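Local coordinates for PA0833-PD protein (PDB 6JFW) that probably binds peptidoglycan through this periplasmic OmpA C-like domain, linking the outer membrane to the cell wall, at residues A[70-75]-A[130-135]. Numbering follows the deposited sequence.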
loop_
_atom_site.group_PDB
_atom_site.type_symbol
_atom_site.label_atom_id
_atom_site.label_comp_id
_atom_site.label_asym_id
_atom_site.label_seq_id
_atom_site.Cartn_x
_atom_site.Cartn_y
_atom_site.Cartn_z
ATOM N N VAL A 70 -3.264 -3.673 2.352
ATOM C CA VAL A 70 -3.891 -3.384 3.636
ATOM C C VAL A 70 -4.024 -1.874 3.778
ATOM O O VAL A 70 -3.029 -1.147 3.671
ATOM C CB VAL A 70 -3.085 -3.969 4.807
ATOM C CG1 VAL A 70 -3.801 -3.714 6.102
ATOM C CG2 VAL A 70 -2.855 -5.462 4.609
ATOM N N GLY A 71 -5.246 -1.407 4.019
ATOM C CA GLY A 71 -5.506 -0.000 4.247
ATOM C C GLY A 71 -5.545 0.321 5.731
ATOM O O GLY A 71 -5.966 -0.496 6.547
ATOM N N TYR A 72 -5.088 1.524 6.073
ATOM C CA TYR A 72 -5.059 1.978 7.456
ATOM C C TYR A 72 -5.561 3.411 7.538
ATOM O O TYR A 72 -5.505 4.168 6.567
ATOM C CB TYR A 72 -3.651 1.923 8.063
ATOM C CG TYR A 72 -3.041 0.549 8.186
ATOM C CD1 TYR A 72 -2.296 0.007 7.149
ATOM C CD2 TYR A 72 -3.182 -0.193 9.352
ATOM C CE1 TYR A 72 -1.721 -1.241 7.261
ATOM C CE2 TYR A 72 -2.611 -1.446 9.473
ATOM C CZ TYR A 72 -1.883 -1.964 8.425
ATOM O OH TYR A 72 -1.312 -3.211 8.539
ATOM N N THR A 73 -6.033 3.780 8.725
ATOM C CA THR A 73 -6.413 5.151 9.032
ATOM C C THR A 73 -5.812 5.554 10.371
ATOM O O THR A 73 -5.187 4.753 11.072
ATOM C CB THR A 73 -7.937 5.333 9.088
ATOM O OG1 THR A 73 -8.481 4.499 10.119
ATOM C CG2 THR A 73 -8.576 4.978 7.758
ATOM N N ASP A 74 -6.010 6.822 10.711
ATOM C CA ASP A 74 -5.763 7.315 12.057
ATOM C C ASP A 74 -6.946 6.912 12.939
ATOM O O ASP A 74 -7.855 6.201 12.505
ATOM C CB ASP A 74 -5.543 8.822 12.028
ATOM C CG ASP A 74 -6.738 9.565 11.475
ATOM O OD1 ASP A 74 -6.864 9.657 10.236
ATOM O OD2 ASP A 74 -7.560 10.044 12.278
ATOM N N SER A 75 -6.963 7.377 14.185
ATOM C CA SER A 75 -7.966 6.941 15.149
ATOM C C SER A 75 -9.113 7.928 15.326
ATOM O O SER A 75 -9.983 7.695 16.172
ATOM C CB SER A 75 -7.309 6.669 16.505
ATOM O OG SER A 75 -6.827 7.866 17.086
ATOM N N ASN A 130 -0.371 7.640 9.794
ATOM C CA ASN A 130 -1.126 6.407 9.973
ATOM C C ASN A 130 -2.103 6.175 8.829
ATOM O O ASN A 130 -2.444 5.024 8.533
ATOM C CB ASN A 130 -1.849 6.435 11.317
ATOM C CG ASN A 130 -0.890 6.356 12.489
ATOM O OD1 ASN A 130 0.188 5.771 12.379
ATOM N ND2 ASN A 130 -1.272 6.949 13.614
ATOM N N ARG A 131 -2.559 7.241 8.175
ATOM C CA ARG A 131 -3.381 7.110 6.974
ATOM C C ARG A 131 -2.485 6.672 5.826
ATOM O O ARG A 131 -1.740 7.473 5.259
ATOM C CB ARG A 131 -4.082 8.423 6.654
ATOM C CG ARG A 131 -5.150 8.810 7.650
ATOM C CD ARG A 131 -5.951 9.988 7.137
ATOM N NE ARG A 131 -5.120 11.177 6.988
ATOM C CZ ARG A 131 -4.968 12.101 7.929
ATOM N NH1 ARG A 131 -4.192 13.154 7.711
ATOM N NH2 ARG A 131 -5.596 11.974 9.090
ATOM N N ARG A 132 -2.560 5.393 5.475
ATOM C CA ARG A 132 -1.634 4.817 4.515
ATOM C C ARG A 132 -2.225 3.524 3.980
ATOM O O ARG A 132 -3.155 2.957 4.559
ATOM C CB ARG A 132 -0.272 4.543 5.158
ATOM C CG ARG A 132 -0.284 3.304 6.046
ATOM C CD ARG A 132 0.519 3.491 7.321
ATOM N NE ARG A 132 0.652 2.235 8.055
ATOM C CZ ARG A 132 -0.012 1.936 9.168
ATOM N NH1 ARG A 132 -0.861 2.807 9.695
ATOM N NH2 ARG A 132 0.178 0.763 9.758
ATOM N N VAL A 133 -1.665 3.064 2.867
ATOM C CA VAL A 133 -1.912 1.726 2.346
ATOM C C VAL A 133 -0.581 0.991 2.330
ATOM O O VAL A 133 0.438 1.552 1.913
ATOM C CB VAL A 133 -2.546 1.759 0.944
ATOM C CG1 VAL A 133 -2.462 0.387 0.290
ATOM C CG2 VAL A 133 -3.994 2.210 1.031
ATOM N N GLU A 134 -0.587 -0.249 2.808
ATOM C CA GLU A 134 0.602 -1.085 2.842
ATOM C C GLU A 134 0.433 -2.254 1.882
ATOM O O GLU A 134 -0.637 -2.868 1.817
ATOM C CB GLU A 134 0.873 -1.594 4.262
ATOM C CG GLU A 134 1.238 -0.481 5.230
ATOM C CD GLU A 134 1.592 -0.971 6.625
ATOM O OE1 GLU A 134 1.602 -2.199 6.854
ATOM O OE2 GLU A 134 1.884 -0.116 7.491
ATOM N N VAL A 135 1.485 -2.542 1.122
ATOM C CA VAL A 135 1.533 -3.697 0.232
ATOM C C VAL A 135 2.588 -4.645 0.779
ATOM O O VAL A 135 3.786 -4.340 0.746
ATOM C CB VAL A 135 1.852 -3.301 -1.216
ATOM C CG1 VAL A 135 1.852 -4.540 -2.106
ATOM C CG2 VAL A 135 0.859 -2.271 -1.723
HETATM O O HOH W 1 0.039 -4.164 6.460
HETATM O O HOH W 2 -3.284 2.582 11.750
#
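Val70 and Glu134 form an antiparallel hydrogen-bonded pair: Val70 N reaches Glu134 O at 2.8 Å, and Glu134 N returns to Val70 O at 2.7 Å. The axes of 70-72 and 132-135 run 158° apart in direction, 4.7 Å at closest approach. Gly71 and Val133 follow as a non-hydrogen-bonded pair; next, Tyr72 N donates to Arg132 O, whereas the bond from Arg132 N to Tyr72 O is weak at 3.4 Å. In the mixed sheet of this OmpA C-like domain, strand 65-72 thus lies beside the C-terminal strand 132-139, which follows helix 124-130 after the single residue Arg131.

On the face carrying Tyr72, Arg132 and Glu134, the guanidinium of Arg132 lies flat over the phenol ring, with planes 11° apart and Arg132 CZ 3.7 Å from the Tyr72 ring centroid, a cation-pi stack. Arg132 CG sits between the backbone N and the carbonyl carbon (chi1 76°), and a bend at chi2 carries the chain over the ring. Several bonds fix the guanidinium's rotation: Arg132 NE and NH2 both meet Glu134 OE2 from one face of the carboxylate, Arg132 NE at 2.7 Å; Arg132 NH1 donates to Asn130 O, and Arg132 NH2 also bonds Gln116 O. Tyr72 OH bonds Gln116 OE1 and, through a water, Glu134 OE1. Farther along, Asp74 and Arg131 form a salt bridge: Asp74 OD1 lies in the guanidinium plane of Arg131 and takes Arg131 NH2 at 2.9 Å from above its own carboxylate plane. The other carboxylate oxygen, Asp74 OD2, accepts from Thr76 N.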